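Local coordinates for sterol carrier protein 2 (Thermus thermophilus, PDB 2CX7) that probably binds sterols or other lipids and carries them between membranes, at residues A72-V86 and L101-A113. Residues are numbered along the deposited sequence; the frame is centred on the assembly and turned at random.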
# COMPACT_ATOMS: atom_id res chain seq x y z
N ALA A 72 1.24 -8.08 -8.64
CA ALA A 72 0.38 -6.92 -8.81
C ALA A 72 0.87 -6.06 -9.97
O ALA A 72 2.00 -6.23 -10.44
CB ALA A 72 0.34 -6.10 -7.53
N ASP A 73 0.03 -5.14 -10.42
CA ASP A 73 0.40 -4.24 -11.50
C ASP A 73 1.47 -3.27 -11.00
O ASP A 73 2.35 -2.86 -11.74
CB ASP A 73 -0.83 -3.46 -11.99
CG ASP A 73 -1.82 -4.35 -12.69
OD1 ASP A 73 -1.41 -5.07 -13.63
OD2 ASP A 73 -3.01 -4.33 -12.32
N PHE A 74 1.36 -2.89 -9.73
CA PHE A 74 2.34 -2.01 -9.12
C PHE A 74 2.80 -2.65 -7.83
O PHE A 74 1.98 -3.17 -7.07
CB PHE A 74 1.74 -0.63 -8.83
CG PHE A 74 1.37 0.15 -10.06
CD1 PHE A 74 0.15 -0.06 -10.69
CD2 PHE A 74 2.26 1.08 -10.59
CE1 PHE A 74 -0.18 0.65 -11.84
CE2 PHE A 74 1.94 1.80 -11.74
CZ PHE A 74 0.71 1.58 -12.37
N VAL A 75 4.10 -2.64 -7.59
CA VAL A 75 4.66 -3.21 -6.39
C VAL A 75 5.60 -2.21 -5.74
O VAL A 75 6.54 -1.73 -6.38
CB VAL A 75 5.43 -4.51 -6.68
CG1 VAL A 75 6.06 -5.05 -5.40
CG2 VAL A 75 4.48 -5.54 -7.26
N ILE A 76 5.30 -1.86 -4.49
CA ILE A 76 6.13 -0.94 -3.72
C ILE A 76 6.66 -1.73 -2.54
O ILE A 76 5.90 -2.20 -1.69
CB ILE A 76 5.34 0.26 -3.19
CG1 ILE A 76 4.69 1.02 -4.35
CG2 ILE A 76 6.29 1.18 -2.41
CD1 ILE A 76 3.85 2.22 -3.90
N GLU A 77 7.98 -1.87 -2.49
CA GLU A 77 8.65 -2.65 -1.47
C GLU A 77 9.46 -1.79 -0.50
O GLU A 77 9.98 -0.74 -0.88
CB GLU A 77 9.57 -3.66 -2.17
CG GLU A 77 10.55 -4.39 -1.29
CD GLU A 77 11.58 -5.14 -2.13
OE1 GLU A 77 11.19 -6.11 -2.82
OE2 GLU A 77 12.77 -4.75 -2.12
N ALA A 78 9.58 -2.26 0.74
CA ALA A 78 10.32 -1.51 1.75
C ALA A 78 10.59 -2.37 2.98
O ALA A 78 10.00 -3.44 3.14
CB ALA A 78 9.53 -0.26 2.15
N ASP A 79 11.51 -1.89 3.82
CA ASP A 79 11.82 -2.57 5.07
C ASP A 79 10.61 -2.35 5.97
O ASP A 79 9.95 -1.31 5.87
CB ASP A 79 13.04 -1.94 5.74
CG ASP A 79 14.35 -2.46 5.21
OD1 ASP A 79 14.38 -2.96 4.07
OD2 ASP A 79 15.37 -2.35 5.94
N LEU A 80 10.32 -3.30 6.85
CA LEU A 80 9.19 -3.16 7.76
C LEU A 80 9.20 -1.82 8.49
O LEU A 80 8.18 -1.13 8.57
CB LEU A 80 9.19 -4.28 8.80
CG LEU A 80 8.08 -4.18 9.85
CD1 LEU A 80 6.73 -4.15 9.15
CD2 LEU A 80 8.18 -5.33 10.84
N ALA A 81 10.37 -1.44 9.01
CA ALA A 81 10.50 -0.19 9.76
C ALA A 81 10.02 1.01 8.96
O ALA A 81 9.38 1.92 9.50
CB ALA A 81 11.94 0.02 10.19
N THR A 82 10.34 1.02 7.67
CA THR A 82 9.93 2.10 6.79
C THR A 82 8.41 2.11 6.67
O THR A 82 7.78 3.16 6.81
CB THR A 82 10.55 1.94 5.39
OG1 THR A 82 11.97 1.93 5.53
CG2 THR A 82 10.16 3.11 4.49
N TRP A 83 7.82 0.95 6.42
CA TRP A 83 6.37 0.88 6.30
C TRP A 83 5.70 1.32 7.60
O TRP A 83 4.67 1.98 7.58
CB TRP A 83 5.90 -0.54 5.94
CG TRP A 83 5.93 -0.84 4.46
CD1 TRP A 83 6.61 -1.85 3.84
CD2 TRP A 83 5.26 -0.11 3.43
NE1 TRP A 83 6.41 -1.80 2.49
CE2 TRP A 83 5.58 -0.75 2.21
CE3 TRP A 83 4.42 1.01 3.41
CZ2 TRP A 83 5.08 -0.29 0.98
CZ3 TRP A 83 3.93 1.46 2.19
CH2 TRP A 83 4.27 0.81 0.99
N GLN A 84 6.29 0.96 8.74
CA GLN A 84 5.70 1.36 10.02
C GLN A 84 5.68 2.89 10.11
O GLN A 84 4.69 3.49 10.53
CB GLN A 84 6.49 0.77 11.20
CG GLN A 84 6.30 -0.74 11.33
CD GLN A 84 7.13 -1.34 12.45
OE1 GLN A 84 8.27 -0.93 12.67
NE2 GLN A 84 6.58 -2.33 13.15
N GLU A 85 6.77 3.52 9.69
CA GLU A 85 6.83 4.97 9.71
C GLU A 85 5.80 5.59 8.78
O GLU A 85 5.09 6.52 9.17
CB GLU A 85 8.23 5.43 9.32
CG GLU A 85 9.24 5.21 10.41
CD GLU A 85 10.60 4.85 9.86
OE1 GLU A 85 10.93 5.30 8.75
OE2 GLU A 85 11.34 4.12 10.56
N VAL A 86 5.70 5.06 7.56
CA VAL A 86 4.75 5.60 6.59
C VAL A 86 3.31 5.41 7.01
O VAL A 86 2.53 6.36 7.05
CB VAL A 86 4.95 4.97 5.18
CG1 VAL A 86 3.85 5.45 4.22
CG2 VAL A 86 6.30 5.37 4.62
N LEU A 101 13.18 5.07 -0.38
CA LEU A 101 12.92 4.42 0.91
C LEU A 101 11.77 3.44 0.66
O LEU A 101 11.74 2.33 1.20
CB LEU A 101 12.55 5.46 1.98
CG LEU A 101 13.73 6.31 2.45
CD1 LEU A 101 13.25 7.45 3.35
CD2 LEU A 101 14.73 5.41 3.18
N LEU A 102 10.81 3.89 -0.15
CA LEU A 102 9.73 3.02 -0.59
C LEU A 102 10.24 2.80 -2.01
O LEU A 102 10.41 3.76 -2.76
CB LEU A 102 8.38 3.75 -0.63
CG LEU A 102 7.71 4.12 0.70
CD1 LEU A 102 6.38 4.78 0.41
CD2 LEU A 102 7.50 2.87 1.57
N GLU A 103 10.50 1.56 -2.36
CA GLU A 103 11.05 1.24 -3.67
C GLU A 103 10.01 0.71 -4.65
O GLU A 103 9.34 -0.29 -4.39
CB GLU A 103 12.21 0.25 -3.51
CG GLU A 103 12.76 -0.31 -4.83
CD GLU A 103 14.05 -1.10 -4.65
OE1 GLU A 103 14.19 -1.80 -3.62
OE2 GLU A 103 14.92 -1.05 -5.55
N LEU A 104 9.86 1.40 -5.77
CA LEU A 104 8.91 0.95 -6.78
C LEU A 104 9.56 -0.19 -7.56
O LEU A 104 10.41 0.03 -8.43
CB LEU A 104 8.55 2.11 -7.72
CG LEU A 104 7.43 1.80 -8.72
CD1 LEU A 104 6.11 1.57 -7.97
CD2 LEU A 104 7.29 2.97 -9.69
N LYS A 105 9.17 -1.41 -7.23
CA LYS A 105 9.72 -2.61 -7.86
C LYS A 105 9.07 -2.98 -9.19
O LYS A 105 9.70 -3.61 -10.05
CB LYS A 105 9.60 -3.79 -6.90
CG LYS A 105 10.51 -3.70 -5.69
CD LYS A 105 11.97 -3.82 -6.09
CE LYS A 105 12.85 -4.08 -4.88
NZ LYS A 105 14.30 -4.21 -5.22
N LYS A 106 7.81 -2.60 -9.36
CA LYS A 106 7.08 -2.88 -10.60
C LYS A 106 6.17 -1.71 -10.88
O LYS A 106 5.47 -1.23 -9.98
CB LYS A 106 6.27 -4.17 -10.47
CG LYS A 106 5.57 -4.59 -11.75
CD LYS A 106 4.91 -5.95 -11.57
CE LYS A 106 4.07 -6.35 -12.77
NZ LYS A 106 3.31 -7.60 -12.48
N GLY A 107 6.18 -1.25 -12.12
CA GLY A 107 5.38 -0.10 -12.50
C GLY A 107 6.35 1.06 -12.70
O GLY A 107 7.51 0.98 -12.31
N THR A 108 5.88 2.13 -13.32
CA THR A 108 6.73 3.28 -13.57
C THR A 108 6.20 4.54 -12.92
O THR A 108 4.99 4.70 -12.75
CB THR A 108 6.87 3.58 -15.08
OG1 THR A 108 5.61 4.01 -15.60
CG2 THR A 108 7.32 2.34 -15.83
N ILE A 109 7.11 5.44 -12.57
CA ILE A 109 6.75 6.72 -11.98
C ILE A 109 5.84 7.47 -12.94
O ILE A 109 4.87 8.10 -12.53
CB ILE A 109 8.00 7.58 -11.72
CG1 ILE A 109 8.94 6.87 -10.75
CG2 ILE A 109 7.60 8.94 -11.19
CD1 ILE A 109 10.29 7.55 -10.60
N ALA A 110 6.17 7.41 -14.23
CA ALA A 110 5.37 8.09 -15.23
C ALA A 110 3.90 7.67 -15.13
O ALA A 110 3.00 8.49 -15.25
CB ALA A 110 5.90 7.79 -16.62
N ALA A 111 3.67 6.38 -14.89
CA ALA A 111 2.31 5.88 -14.79
C ALA A 111 1.66 6.20 -13.44
O ALA A 111 0.44 6.38 -13.35
CB ALA A 111 2.29 4.37 -15.03
N LEU A 112 2.48 6.31 -12.40
CA LEU A 112 1.98 6.58 -11.06
C LEU A 112 1.89 8.06 -10.68
O LEU A 112 1.03 8.45 -9.89
CB LEU A 112 2.87 5.86 -10.05
CG LEU A 112 2.34 5.64 -8.63
CD1 LEU A 112 1.16 4.70 -8.68
CD2 LEU A 112 3.45 5.05 -7.76
N ALA A 113 2.78 8.87 -11.24
CA ALA A 113 2.81 10.30 -10.94
C ALA A 113 1.46 11.02 -10.96
O ALA A 113 1.14 11.78 -10.05
CB ALA A 113 3.80 11.01 -11.88
O HOH W 1 4.10 -9.03 -9.42
O HOH W 2 15.89 -5.46 -3.00
O HOH W 3 12.77 0.80 3.30
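Stretched out from chi1 (-176°) onward, Lys106 crosses Val75 at CB and reaches past Asp73 O, so that NZ hydrogen-bonds to Ala72 O, 2.8 Å away and above the carbonyl plane. Leu102 turns its CG beside the backbone N (chi1 -71°), which lays CD2 over one face of the Trp83 six-membered ring, 3.8 Å from the centroid in a CH-pi contact; Ala78 CB rests on the same face. Strands 74-78 and 103-106 pair antiparallel, the latter at the edge of the sheet. Val75 O receives Lys105 N at 2.8 Å and, weakly, Lys106 N, a classic beta bulge. Beyond it, Glu77 N to Glu103 O and Glu103 N to Glu77 O are nearly straight. Arg38 bridges to both carboxylates; Lys105 NZ adds a weak hydrogen bond within its salt bridge to Glu103 OE1 and a long, less certain bridge to Glu77 OE2. Replacing Glu77 by an alanine would probably leave Arg38 with one salt-bridge partner fewer on this face. Ile76 packs against Leu102 and Leu104. The paired strands thus turn Ile76, with Leu102 beside it, toward helix 93-99, while the opposite face carries Glu77, Glu103 and Lys106, and Arg38 probably offsets the repulsion between the glutamates.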